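Local coordinates for penaeus monodon metallodensovirus major capsid protein (Penaeus monodon metallodensovirus, PDB 6WH7) that forms the capsid shell of a shrimp densovirus, sixty jelly-roll subunits assembling into a particle that presumably encloses the viral genome, at residues Ser154-His159 / Asn208-Gln213; Pro179-Arg184 / Thr337-Asn342; Ile258-Val263 / Lys361-Phe366; Asn264-Ala269 / Gly347-Arg352. All blocks are in the same frame, centred on the assembly; numbering follows the deposited sequence.

Contact 1. Residues Ser154-His159 / Asn208-Gln213; sequences SPYMIH and NRYWKQ
Tyr156 and Tyr210 lie side by side in an offset stack on one face of the CHEF sheet of the capsid jelly roll, where strands 157-162 and 207-211 run antiparallel as E and F. Their ring centroids are 4.3 Å apart with planes 13° from parallel, and CE1 of Tyr156 sits over the centre of the Tyr210 ring. With CG between the backbone N and carbonyl carbon (chi1 52°), the Tyr156 ring is set alongside that of Tyr210. Ile158 adds its CG1 beside the tyrosines, in plane at the Tyr156 edge and 3.4 Å from Tyr210 CD1. The Tyr210 hydroxyl is hydrogen-bonded to Thr292 OG1 of a neighbouring subunit, and another subunit extends the sheet beyond strand 207-211. Met157, His159 and Trp211 face the opposing BIDG sheet. Paired backbone hydrogen bonds join Met157 to Trp211 and His159 to Arg209. Bent at chi3, Met157 brings its terminal methyl in plane to the indole edge, CE lying 3.5 Å from Trp211 CE3.

Contact 2. Residues Pro179-Arg184 / Thr337-Asn342; sequences PVSSMR and TESKIN
Val180 lays its CG1 methyl over Ser339, against both the hydroxyl and the carbonyl oxygen, where the end of strand 169-179, in the insertion between jelly-roll strands E and F, meets a beta hairpin. The hairpin reverses through a type II' turn from Thr337 to Lys340, closed by Lys340 N to Thr337 O at 2.9 Å and Thr337 N to Lys340 O at 3.1 Å. Strand 340-345 is the middle strand of a three-stranded antiparallel sheet, and Pro179 with Lys340 is a non-hydrogen-bonded pair, their CA atoms 4.3 Å apart. One residue further on, Val180 N donates to Ser339 O at 2.6 Å, approaching almost in line with the carbonyl (C=O...N angle 169°). Beyond this bond the chain leaves the sheet in a turn, with Ser182 N reaching back to Pro179 O, which also accepts from the Tyr188 hydroxyl. The turn lets Met183 come round to the hairpin. CG leaves anti to its backbone N (chi1 -175°); the Met183 and Ile341 side chains cross at about a right angle, and the bend at chi3 turns the methyl to Ile341. Tyr188 also packs on both side chains, while Arg89 and Phe90 of helix 88-92 lie against Met183. Val180 CG2 touches the flank of Ile341 more loosely, 4.3 Å from CG1, whereas Met183 CE reaches the end of that side chain, 3.7 Å from Ile341 CD1.

Contact 3. Residues Ile258-Val263 / Lys361-Phe366; sequences INVRGV and KMSMLF
Leu365 packs against Ile258 and Val260 at the apolar centre of an antiparallel ribbon, two-stranded within the subunit, made by the end of the chain and a strand of the long insertion between jelly-roll strands G and H. Leu365 CG lies 3.5 Å from Ile258 CD1, and Leu365 CD1 lies 3.8 Å from Val260 CG2. Val260 CG1 extends this face to Ser363 CB. On the other face Phe366 crosses Arg261: CB meets the arginine CG at 3.6 Å, and the guanidinium plane stands 81° from the ring. Arg261 folds back at chi2 and chi3, and its NE makes a salt bridge to Asp367 of a neighbouring subunit. Phe366 meets Phe366 of two neighbouring subunits edge-to-face, consistent with a ring of subunits about a symmetry axis. Outward, reciprocal backbone bonds tie Asn259 to Phe366 and Arg261 to Met364; Arg261 N to Met364 O is 2.9 Å, nearly straight. Val263 CG2 touches Met364 CG. At the polar edge Met362 O accepts from Asn242 ND2 and from Val263 N, the latter at 2.7 Å from well above the carbonyl plane.

Contact 4. Residues Asn264-Ala269 / Gly347-Arg352; sequences NNRGMA and GPTCPR
Thr349 leans on Gly267 where two loops of the jelly-roll subunit meet, one leading into strand 270-274 (H) and the other leaving strand 340-345. Its CB stands 3.8 Å from both N and O of Gly267, and there the side chain forks. The OG1 branch lies anti to the carbonyl carbon of Thr349 (chi1 -62°), which aims it at the glycine backbone; it accepts from Gly267 N at 2.6 Å, with an N-H...O angle of 166°. The CG2 branch turns the other way and rests 3.4 Å from Asn265 O. Behind the fork, Thr349 N returns a weak bond to Gly267 O, so the hydroxyl makes the firmer of the two links. Gly267 has no side chain to hold the loops apart, and its CA comes close to Gly347 O. At the far end of 347-352, Arg352 makes a salt bridge to Glu305 of a neighbouring subunit. At the other end Pro348 packs on Ala269, whose carbonyl oxygen accepts from Trp85 NE1; the ring carbon Pro348 CB is 3.5 Å from Ala269 CA and 3.6 Å from Ala269 CB.

Overall arrangement
Contact 1 lies in the CHEF sheet and closes first along the chain; contact 2 crosses it in sequence, pinning the E-F insertion to a hairpin near the carboxyl end, centres about 27 Å apart. The first segments of contacts 3 and 4 are consecutive: residues 258-269 pass from the ribbon of contact 3 through the loop of contact 4 into strand 270-274, which borders strand 157-162. Contact 4 closes before contact 3; their centres are about 17 Å apart, and Met362 CG touches Arg266 NE. Contacts 1 and 3, about 41 Å apart, lie on opposite sides of the chain's centre. Contacts 1, 3 and 4 touch the same neighbouring subunit, so these pairings also lie at subunit contacts.

Contact 1. Residues Ser154-His159 / Asn208-Gln213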
loop_
_atom_site.group_PDB
_atom_site.type_symbol
_atom_site.label_atom_id
_atom_site.label_comp_id
_atom_site.label_asym_id
_atom_site.label_seq_id
_atom_site.Cartn_x
_atom_site.Cartn_y
_atom_site.Cartn_z
ATOM N N SER A 154 -54.989 -20.637 -76.359
ATOM C CA SER A 154 -54.336 -19.360 -76.635
ATOM C C SER A 154 -55.218 -18.125 -76.464
ATOM O O SER A 154 -54.689 -17.096 -76.009
ATOM C CB SER A 154 -53.729 -19.401 -78.043
ATOM O OG SER A 154 -54.720 -19.613 -79.025
ATOM N N PRO A 155 -56.519 -18.128 -76.797
ATOM C CA PRO A 155 -57.292 -16.895 -76.625
ATOM C C PRO A 155 -57.462 -16.496 -75.169
ATOM O O PRO A 155 -56.881 -17.096 -74.261
ATOM C CB PRO A 155 -58.641 -17.238 -77.256
ATOM C CG PRO A 155 -58.356 -18.325 -78.171
ATOM C CD PRO A 155 -57.318 -19.141 -77.496
ATOM N N TYR A 156 -58.264 -15.464 -74.950
ATOM C CA TYR A 156 -58.614 -15.013 -73.617
ATOM C C TYR A 156 -60.010 -14.427 -73.676
ATOM O O TYR A 156 -60.501 -14.052 -74.741
ATOM C CB TYR A 156 -57.614 -13.987 -73.085
ATOM C CG TYR A 156 -57.371 -12.846 -74.034
ATOM C CD1 TYR A 156 -58.215 -11.751 -74.075
ATOM C CD2 TYR A 156 -56.283 -12.859 -74.884
ATOM C CE1 TYR A 156 -57.988 -10.724 -74.944
ATOM C CE2 TYR A 156 -56.052 -11.835 -75.745
ATOM C CZ TYR A 156 -56.901 -10.772 -75.776
ATOM O OH TYR A 156 -56.660 -9.749 -76.649
ATOM N N MET A 157 -60.657 -14.366 -72.524
ATOM C CA MET A 157 -61.909 -13.648 -72.386
ATOM C C MET A 157 -61.635 -12.374 -71.611
ATOM O O MET A 157 -60.911 -12.391 -70.614
ATOM C CB MET A 157 -62.970 -14.491 -71.682
ATOM C CG MET A 157 -64.304 -13.791 -71.553
ATOM S SD MET A 157 -65.574 -14.812 -70.822
ATOM C CE MET A 157 -65.010 -14.857 -69.136
ATOM N N ILE A 158 -62.191 -11.271 -72.081
ATOM C CA ILE A 158 -61.920 -9.967 -71.497
ATOM C C ILE A 158 -62.996 -9.671 -70.467
ATOM O O ILE A 158 -64.181 -9.626 -70.799
ATOM C CB ILE A 158 -61.881 -8.875 -72.573
ATOM C CG1 ILE A 158 -60.842 -9.213 -73.629
ATOM C CG2 ILE A 158 -61.535 -7.553 -71.952
ATOM C CD1 ILE A 158 -60.895 -8.327 -74.820
ATOM N N HIS A 159 -62.593 -9.477 -69.221
ATOM C CA HIS A 159 -63.488 -8.946 -68.208
ATOM C C HIS A 159 -63.266 -7.447 -68.130
ATOM O O HIS A 159 -62.156 -6.995 -67.847
ATOM C CB HIS A 159 -63.250 -9.565 -66.840
ATOM C CG HIS A 159 -64.246 -9.122 -65.820
ATOM N ND1 HIS A 159 -65.533 -9.601 -65.787
ATOM C CD2 HIS A 159 -64.181 -8.158 -64.877
ATOM C CE1 HIS A 159 -66.197 -9.006 -64.815
ATOM N NE2 HIS A 159 -65.400 -8.122 -64.250
ATOM N N ASN A 208 -59.757 -3.548 -67.898
ATOM C CA ASN A 208 -60.010 -4.690 -68.762
ATOM C C ASN A 208 -59.012 -5.764 -68.381
ATOM O O ASN A 208 -57.811 -5.583 -68.576
ATOM C CB ASN A 208 -59.854 -4.315 -70.229
ATOM C CG ASN A 208 -60.844 -3.289 -70.667
ATOM O OD1 ASN A 208 -62.004 -3.594 -70.907
ATOM N ND2 ASN A 208 -60.395 -2.055 -70.777
ATOM N N ARG A 209 -59.492 -6.874 -67.846
ATOM C CA ARG A 209 -58.646 -8.019 -67.547
ATOM C C ARG A 209 -58.755 -9.007 -68.690
ATOM O O ARG A 209 -59.859 -9.420 -69.046
ATOM C CB ARG A 209 -59.052 -8.683 -66.236
ATOM C CG ARG A 209 -58.759 -7.850 -65.028
ATOM C CD ARG A 209 -59.256 -8.509 -63.770
ATOM N NE ARG A 209 -58.948 -7.694 -62.606
ATOM C CZ ARG A 209 -59.671 -6.651 -62.225
ATOM N NH1 ARG A 209 -60.737 -6.299 -62.919
ATOM N NH2 ARG A 209 -59.324 -5.955 -61.156
ATOM N N TYR A 210 -57.622 -9.382 -69.270
ATOM C CA TYR A 210 -57.611 -10.459 -70.246
ATOM C C TYR A 210 -57.395 -11.739 -69.465
ATOM O O TYR A 210 -56.321 -11.960 -68.904
ATOM C CB TYR A 210 -56.539 -10.281 -71.315
ATOM C CG TYR A 210 -56.685 -9.049 -72.168
ATOM C CD1 TYR A 210 -57.865 -8.345 -72.206
ATOM C CD2 TYR A 210 -55.696 -8.690 -73.052
ATOM C CE1 TYR A 210 -58.011 -7.244 -73.005
ATOM C CE2 TYR A 210 -55.835 -7.598 -73.876
ATOM C CZ TYR A 210 -56.995 -6.880 -73.849
ATOM O OH TYR A 210 -57.146 -5.789 -74.667
ATOM N N TRP A 211 -58.411 -12.579 -69.434
ATOM C CA TRP A 211 -58.452 -13.704 -68.521
ATOM C C TRP A 211 -58.349 -14.976 -69.337
ATOM O O TRP A 211 -59.120 -15.187 -70.274
ATOM C CB TRP A 211 -59.712 -13.630 -67.664
ATOM C CG TRP A 211 -59.879 -14.690 -66.650
ATOM C CD1 TRP A 211 -59.033 -14.983 -65.636
ATOM C CD2 TRP A 211 -61.066 -15.443 -66.401
ATOM N NE1 TRP A 211 -59.558 -15.960 -64.838
ATOM C CE2 TRP A 211 -60.819 -16.248 -65.281
ATOM C CE3 TRP A 211 -62.305 -15.544 -67.039
ATOM C CZ2 TRP A 211 -61.755 -17.144 -64.792
ATOM C CZ3 TRP A 211 -63.229 -16.426 -66.547
ATOM C CH2 TRP A 211 -62.955 -17.221 -65.440
ATOM N N LYS A 212 -57.375 -15.803 -68.993
ATOM C CA LYS A 212 -56.943 -16.911 -69.816
ATOM C C LYS A 212 -57.213 -18.209 -69.078
ATOM O O LYS A 212 -57.415 -18.220 -67.864
ATOM C CB LYS A 212 -55.458 -16.785 -70.143
ATOM C CG LYS A 212 -55.121 -15.571 -70.977
ATOM C CD LYS A 212 -53.656 -15.516 -71.311
ATOM C CE LYS A 212 -53.354 -14.404 -72.306
ATOM N NZ LYS A 212 -53.418 -13.042 -71.705
ATOM N N GLN A 213 -57.265 -19.302 -69.829
ATOM C CA GLN A 213 -57.330 -20.606 -69.195
ATOM C C GLN A 213 -56.137 -20.779 -68.273
ATOM O O GLN A 213 -55.000 -20.488 -68.648
ATOM C CB GLN A 213 -57.350 -21.717 -70.234
ATOM C CG GLN A 213 -58.585 -21.778 -71.082
ATOM C CD GLN A 213 -58.530 -22.937 -72.039
ATOM O OE1 GLN A 213 -57.453 -23.410 -72.380
ATOM N NE2 GLN A 213 -59.685 -23.420 -72.460
#

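Contact 2. Residues Pro179-Arg184 / Thr337-Asn342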
loop_
_atom_site.group_PDB
_atom_site.type_symbol
_atom_site.label_atom_id
_atom_site.label_comp_id
_atom_site.label_asym_id
_atom_site.label_seq_id
_atom_site.Cartn_x
_atom_site.Cartn_y
_atom_site.Cartn_z
ATOM N N PRO A 179 -84.229 -12.168 -70.382
ATOM C CA PRO A 179 -85.126 -12.785 -69.405
ATOM C C PRO A 179 -84.556 -12.671 -68.004
ATOM O O PRO A 179 -83.364 -12.872 -67.781
ATOM C CB PRO A 179 -85.191 -14.242 -69.866
ATOM C CG PRO A 179 -84.853 -14.190 -71.294
ATOM C CD PRO A 179 -83.818 -13.129 -71.413
ATOM N N VAL A 180 -85.423 -12.336 -67.048
ATOM C CA VAL A 180 -84.948 -12.214 -65.681
ATOM C C VAL A 180 -84.702 -13.591 -65.091
ATOM O O VAL A 180 -83.960 -13.721 -64.115
ATOM C CB VAL A 180 -85.945 -11.415 -64.823
ATOM C CG1 VAL A 180 -87.116 -12.274 -64.414
ATOM C CG2 VAL A 180 -85.273 -10.815 -63.645
ATOM N N SER A 181 -85.300 -14.628 -65.676
ATOM C CA SER A 181 -85.087 -16.001 -65.249
ATOM C C SER A 181 -83.786 -16.575 -65.767
ATOM O O SER A 181 -83.386 -17.660 -65.339
ATOM C CB SER A 181 -86.240 -16.878 -65.719
ATOM O OG SER A 181 -86.276 -16.938 -67.131
ATOM N N SER A 182 -83.146 -15.897 -66.705
ATOM C CA SER A 182 -81.875 -16.309 -67.266
ATOM C C SER A 182 -80.700 -15.606 -66.610
ATOM O O SER A 182 -79.580 -15.700 -67.113
ATOM C CB SER A 182 -81.871 -16.064 -68.767
ATOM O OG SER A 182 -80.674 -16.538 -69.326
ATOM N N MET A 183 -80.942 -14.877 -65.522
ATOM C CA MET A 183 -80.001 -13.868 -65.050
ATOM C C MET A 183 -78.631 -14.452 -64.729
ATOM O O MET A 183 -77.604 -13.886 -65.116
ATOM C CB MET A 183 -80.578 -13.161 -63.829
ATOM C CG MET A 183 -79.726 -12.025 -63.334
ATOM S SD MET A 183 -80.510 -11.112 -62.009
ATOM C CE MET A 183 -81.755 -10.236 -62.928
ATOM N N ARG A 184 -78.585 -15.576 -64.013
ATOM C CA ARG A 184 -77.296 -16.011 -63.483
ATOM C C ARG A 184 -76.400 -16.636 -64.538
ATOM O O ARG A 184 -75.187 -16.419 -64.509
ATOM C CB ARG A 184 -77.472 -16.967 -62.314
ATOM C CG ARG A 184 -77.837 -16.284 -61.035
ATOM C CD ARG A 184 -77.874 -17.291 -59.934
ATOM N NE ARG A 184 -76.564 -17.898 -59.748
ATOM C CZ ARG A 184 -75.617 -17.397 -58.974
ATOM N NH1 ARG A 184 -75.834 -16.285 -58.298
ATOM N NH2 ARG A 184 -74.456 -18.016 -58.869
ATOM N N THR A 337 -90.284 -5.393 -67.766
ATOM C CA THR A 337 -91.624 -5.606 -68.278
ATOM C C THR A 337 -91.763 -7.087 -68.579
ATOM O O THR A 337 -90.845 -7.708 -69.123
ATOM C CB THR A 337 -91.929 -4.750 -69.515
ATOM O OG1 THR A 337 -93.321 -4.855 -69.828
ATOM C CG2 THR A 337 -91.127 -5.196 -70.717
ATOM N N GLU A 338 -92.894 -7.655 -68.181
ATOM C CA GLU A 338 -93.083 -9.104 -68.192
ATOM C C GLU A 338 -91.950 -9.687 -67.349
ATOM O O GLU A 338 -91.699 -9.183 -66.244
ATOM C CB GLU A 338 -93.167 -9.596 -69.624
ATOM C CG GLU A 338 -94.361 -9.045 -70.369
ATOM C CD GLU A 338 -95.665 -9.392 -69.690
ATOM O OE1 GLU A 338 -95.796 -10.536 -69.205
ATOM O OE2 GLU A 338 -96.557 -8.521 -69.628
ATOM N N SER A 339 -91.263 -10.726 -67.806
ATOM C CA SER A 339 -90.105 -11.281 -67.122
ATOM C C SER A 339 -88.790 -10.743 -67.667
ATOM O O SER A 339 -87.730 -11.261 -67.315
ATOM C CB SER A 339 -90.127 -12.806 -67.221
ATOM O OG SER A 339 -88.959 -13.378 -66.659
ATOM N N LYS A 340 -88.834 -9.758 -68.551
ATOM C CA LYS A 340 -87.695 -9.395 -69.379
ATOM C C LYS A 340 -87.123 -8.058 -68.934
ATOM O O LYS A 340 -87.866 -7.094 -68.743
ATOM C CB LYS A 340 -88.131 -9.355 -70.840
ATOM C CG LYS A 340 -88.584 -10.718 -71.314
ATOM C CD LYS A 340 -89.168 -10.706 -72.702
ATOM C CE LYS A 340 -89.452 -12.122 -73.169
ATOM N NZ LYS A 340 -90.614 -12.712 -72.452
ATOM N N ILE A 341 -85.807 -8.010 -68.766
ATOM C CA ILE A 341 -85.122 -6.795 -68.341
ATOM C C ILE A 341 -85.040 -5.840 -69.523
ATOM O O ILE A 341 -84.535 -6.199 -70.590
ATOM C CB ILE A 341 -83.724 -7.108 -67.796
ATOM C CG1 ILE A 341 -83.811 -8.019 -66.580
ATOM C CG2 ILE A 341 -83.019 -5.837 -67.417
ATOM C CD1 ILE A 341 -82.489 -8.515 -66.110
ATOM N N ASN A 342 -85.534 -4.620 -69.335
ATOM C CA ASN A 342 -85.540 -3.641 -70.414
ATOM C C ASN A 342 -84.160 -3.045 -70.627
ATOM O O ASN A 342 -83.696 -2.918 -71.763
ATOM C CB ASN A 342 -86.550 -2.543 -70.105
ATOM C CG ASN A 342 -87.959 -3.036 -70.171
ATOM O OD1 ASN A 342 -88.246 -4.008 -70.861
ATOM N ND2 ASN A 342 -88.850 -2.388 -69.441
#

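Contact 3. Residues Ile258-Val263 / Lys361-Phe366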
loop_
_atom_site.group_PDB
_atom_site.type_symbol
_atom_site.label_atom_id
_atom_site.label_comp_id
_atom_site.label_asym_id
_atom_site.label_seq_id
_atom_site.Cartn_x
_atom_site.Cartn_y
_atom_site.Cartn_z
ATOM N N ILE A 258 -88.212 13.887 -39.950
ATOM C CA ILE A 258 -86.984 13.447 -40.590
ATOM C C ILE A 258 -87.248 12.173 -41.368
ATOM O O ILE A 258 -88.089 11.347 -41.004
ATOM C CB ILE A 258 -85.853 13.258 -39.567
ATOM C CG1 ILE A 258 -86.240 12.200 -38.553
ATOM C CG2 ILE A 258 -85.532 14.565 -38.892
ATOM C CD1 ILE A 258 -85.168 11.859 -37.617
ATOM N N ASN A 259 -86.522 12.027 -42.464
ATOM C CA ASN A 259 -86.617 10.890 -43.353
ATOM C C ASN A 259 -85.216 10.380 -43.618
ATOM O O ASN A 259 -84.225 11.038 -43.306
ATOM C CB ASN A 259 -87.303 11.273 -44.662
ATOM C CG ASN A 259 -88.727 11.685 -44.461
ATOM O OD1 ASN A 259 -89.126 12.770 -44.855
ATOM N ND2 ASN A 259 -89.518 10.806 -43.879
ATOM N N VAL A 260 -85.136 9.196 -44.189
ATOM C CA VAL A 260 -83.862 8.630 -44.600
ATOM C C VAL A 260 -83.567 9.114 -46.005
ATOM O O VAL A 260 -84.399 8.983 -46.907
ATOM C CB VAL A 260 -83.893 7.102 -44.540
ATOM C CG1 VAL A 260 -82.565 6.540 -44.953
ATOM C CG2 VAL A 260 -84.222 6.675 -43.168
ATOM N N ARG A 261 -82.391 9.683 -46.189
ATOM C CA ARG A 261 -82.008 10.253 -47.464
ATOM C C ARG A 261 -80.663 9.678 -47.862
ATOM O O ARG A 261 -79.760 9.577 -47.033
ATOM C CB ARG A 261 -81.939 11.771 -47.377
ATOM C CG ARG A 261 -83.218 12.412 -46.896
ATOM C CD ARG A 261 -84.368 12.125 -47.822
ATOM N NE ARG A 261 -84.146 12.651 -49.161
ATOM C CZ ARG A 261 -84.420 13.896 -49.526
ATOM N NH1 ARG A 261 -84.934 14.745 -48.655
ATOM N NH2 ARG A 261 -84.188 14.288 -50.765
ATOM N N GLY A 262 -80.541 9.292 -49.125
ATOM C CA GLY A 262 -79.288 8.760 -49.611
ATOM C C GLY A 262 -78.220 9.829 -49.726
ATOM O O GLY A 262 -78.493 10.994 -49.998
ATOM N N VAL A 263 -76.977 9.409 -49.527
ATOM C CA VAL A 263 -75.836 10.305 -49.404
ATOM C C VAL A 263 -74.604 9.594 -49.954
ATOM O O VAL A 263 -74.490 8.371 -49.851
ATOM C CB VAL A 263 -75.648 10.732 -47.928
ATOM C CG1 VAL A 263 -74.329 11.400 -47.709
ATOM C CG2 VAL A 263 -76.733 11.688 -47.512
ATOM N N LYS A 361 -71.561 5.235 -44.864
ATOM C CA LYS A 361 -72.899 5.667 -44.485
ATOM C C LYS A 361 -73.650 6.212 -45.691
ATOM O O LYS A 361 -73.712 7.425 -45.902
ATOM C CB LYS A 361 -72.858 6.697 -43.361
ATOM C CG LYS A 361 -74.218 6.896 -42.731
ATOM C CD LYS A 361 -74.249 7.957 -41.650
ATOM C CE LYS A 361 -74.332 9.346 -42.248
ATOM N NZ LYS A 361 -74.473 10.388 -41.202
ATOM N N MET A 362 -74.167 5.314 -46.523
ATOM C CA MET A 362 -74.898 5.703 -47.718
ATOM C C MET A 362 -76.157 6.512 -47.449
ATOM O O MET A 362 -76.788 6.954 -48.410
ATOM C CB MET A 362 -75.274 4.470 -48.523
ATOM C CG MET A 362 -74.151 3.919 -49.342
ATOM S SD MET A 362 -74.726 2.582 -50.377
ATOM C CE MET A 362 -74.564 1.254 -49.225
ATOM N N SER A 363 -76.564 6.701 -46.202
ATOM C CA SER A 363 -77.760 7.482 -45.935
ATOM C C SER A 363 -77.541 8.385 -44.738
ATOM O O SER A 363 -76.682 8.139 -43.898
ATOM C CB SER A 363 -78.970 6.598 -45.664
ATOM O OG SER A 363 -78.794 5.889 -44.459
ATOM N N MET A 364 -78.353 9.428 -44.656
ATOM C CA MET A 364 -78.414 10.275 -43.479
ATOM C C MET A 364 -79.873 10.470 -43.113
ATOM O O MET A 364 -80.779 10.081 -43.847
ATOM C CB MET A 364 -77.735 11.630 -43.693
ATOM C CG MET A 364 -78.502 12.597 -44.553
ATOM S SD MET A 364 -77.645 14.167 -44.613
ATOM C CE MET A 364 -77.964 14.763 -42.964
ATOM N N LEU A 365 -80.096 11.061 -41.957
ATOM C CA LEU A 365 -81.435 11.236 -41.422
ATOM C C LEU A 365 -81.729 12.728 -41.501
ATOM O O LEU A 365 -81.074 13.530 -40.832
ATOM C CB LEU A 365 -81.488 10.695 -39.999
ATOM C CG LEU A 365 -82.781 10.090 -39.499
ATOM C CD1 LEU A 365 -83.445 9.349 -40.622
ATOM C CD2 LEU A 365 -82.435 9.125 -38.407
ATOM N N PHE A 366 -82.690 13.105 -42.336
ATOM C CA PHE A 366 -82.795 14.471 -42.821
ATOM C C PHE A 366 -84.260 14.882 -42.837
ATOM O O PHE A 366 -85.113 14.103 -43.257
ATOM C CB PHE A 366 -82.177 14.550 -44.223
ATOM C CG PHE A 366 -82.085 15.925 -44.788
ATOM C CD1 PHE A 366 -81.012 16.734 -44.484
ATOM C CD2 PHE A 366 -83.050 16.401 -45.644
ATOM C CE1 PHE A 366 -80.912 17.990 -45.010
ATOM C CE2 PHE A 366 -82.953 17.660 -46.168
ATOM C CZ PHE A 366 -81.882 18.453 -45.850
#

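Contact 4. Residues Asn264-Ala269 / Gly347-Arg352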
loop_
_atom_site.group_PDB
_atom_site.type_symbol
_atom_site.label_atom_id
_atom_site.label_comp_id
_atom_site.label_asym_id
_atom_site.label_seq_id
_atom_site.Cartn_x
_atom_site.Cartn_y
_atom_site.Cartn_z
ATOM N N ASN A 264 -73.704 10.355 -50.576
ATOM C CA ASN A 264 -72.293 10.026 -50.817
ATOM C C ASN A 264 -71.921 9.204 -52.047
ATOM O O ASN A 264 -70.757 8.826 -52.124
ATOM C CB ASN A 264 -71.627 9.334 -49.618
ATOM C CG ASN A 264 -71.203 10.300 -48.563
ATOM O OD1 ASN A 264 -71.064 11.489 -48.824
ATOM N ND2 ASN A 264 -70.958 9.799 -47.366
ATOM N N ASN A 265 -72.832 8.824 -52.932
ATOM C CA ASN A 265 -72.372 8.140 -54.142
ATOM C C ASN A 265 -71.586 6.866 -53.877
ATOM O O ASN A 265 -70.359 6.862 -53.979
ATOM C CB ASN A 265 -71.503 9.051 -55.010
ATOM C CG ASN A 265 -71.119 8.401 -56.324
ATOM O OD1 ASN A 265 -71.853 7.584 -56.861
ATOM N ND2 ASN A 265 -69.953 8.749 -56.831
ATOM N N ARG A 266 -72.258 5.799 -53.489
ATOM C CA ARG A 266 -71.682 4.468 -53.550
ATOM C C ARG A 266 -72.417 3.724 -54.649
ATOM O O ARG A 266 -73.639 3.582 -54.591
ATOM C CB ARG A 266 -71.811 3.742 -52.216
ATOM C CG ARG A 266 -71.023 2.471 -52.134
ATOM C CD ARG A 266 -71.342 1.750 -50.859
ATOM N NE ARG A 266 -70.961 2.509 -49.681
ATOM C CZ ARG A 266 -69.785 2.413 -49.081
ATOM N NH1 ARG A 266 -68.874 1.572 -49.537
ATOM N NH2 ARG A 266 -69.530 3.146 -48.014
ATOM N N GLY A 267 -71.681 3.263 -55.649
ATOM C CA GLY A 267 -72.301 2.586 -56.766
ATOM C C GLY A 267 -71.374 1.515 -57.281
ATOM O O GLY A 267 -70.229 1.400 -56.849
ATOM N N MET A 268 -71.883 0.715 -58.203
ATOM C CA MET A 268 -71.103 -0.362 -58.788
ATOM C C MET A 268 -70.900 -0.126 -60.268
ATOM O O MET A 268 -71.847 0.189 -60.986
ATOM C CB MET A 268 -71.758 -1.718 -58.558
ATOM C CG MET A 268 -71.727 -2.111 -57.122
ATOM S SD MET A 268 -72.079 -3.834 -56.843
ATOM C CE MET A 268 -73.788 -3.802 -57.073
ATOM N N ALA A 269 -69.664 -0.289 -60.710
ATOM C CA ALA A 269 -69.330 -0.115 -62.105
ATOM C C ALA A 269 -69.876 -1.268 -62.933
ATOM O O ALA A 269 -70.136 -2.363 -62.430
ATOM C CB ALA A 269 -67.820 -0.010 -62.280
ATOM N N GLY A 347 -73.839 3.124 -63.193
ATOM C CA GLY A 347 -73.573 4.200 -62.275
ATOM C C GLY A 347 -72.515 3.868 -61.241
ATOM O O GLY A 347 -72.815 3.712 -60.059
ATOM N N PRO A 348 -71.276 3.673 -61.671
ATOM C CA PRO A 348 -70.200 3.390 -60.718
ATOM C C PRO A 348 -70.047 4.496 -59.691
ATOM O O PRO A 348 -70.582 5.596 -59.822
ATOM C CB PRO A 348 -68.961 3.309 -61.608
ATOM C CG PRO A 348 -69.293 4.145 -62.756
ATOM C CD PRO A 348 -70.740 3.911 -63.017
ATOM N N THR A 349 -69.318 4.181 -58.632
ATOM C CA THR A 349 -68.823 5.236 -57.766
ATOM C C THR A 349 -67.796 6.027 -58.560
ATOM O O THR A 349 -66.769 5.484 -58.972
ATOM C CB THR A 349 -68.204 4.642 -56.506
ATOM O OG1 THR A 349 -69.198 3.918 -55.777
ATOM C CG2 THR A 349 -67.662 5.708 -55.631
ATOM N N CYS A 350 -68.058 7.298 -58.761
ATOM C CA CYS A 350 -67.302 8.031 -59.760
ATOM C C CYS A 350 -65.956 8.444 -59.189
ATOM O O CYS A 350 -65.907 9.084 -58.137
ATOM C CB CYS A 350 -68.072 9.252 -60.227
ATOM S SG CYS A 350 -67.250 10.206 -61.500
ATOM N N PRO A 351 -64.848 8.091 -59.842
ATOM C CA PRO A 351 -63.544 8.507 -59.327
ATOM C C PRO A 351 -63.325 10.001 -59.379
ATOM O O PRO A 351 -62.524 10.513 -58.593
ATOM C CB PRO A 351 -62.561 7.760 -60.230
ATOM C CG PRO A 351 -63.312 7.526 -61.470
ATOM C CD PRO A 351 -64.720 7.283 -61.063
ATOM N N ARG A 352 -64.016 10.720 -60.253
ATOM C CA ARG A 352 -63.866 12.163 -60.345
ATOM C C ARG A 352 -64.831 12.922 -59.452
ATOM O O ARG A 352 -64.737 14.148 -59.369
ATOM C CB ARG A 352 -64.016 12.615 -61.794
ATOM C CG ARG A 352 -62.818 12.250 -62.627
ATOM C CD ARG A 352 -62.992 12.606 -64.070
ATOM N NE ARG A 352 -64.063 11.850 -64.692
ATOM C CZ ARG A 352 -64.373 11.936 -65.975
ATOM N NH1 ARG A 352 -63.682 12.733 -66.766
ATOM N NH2 ARG A 352 -65.364 11.215 -66.466
#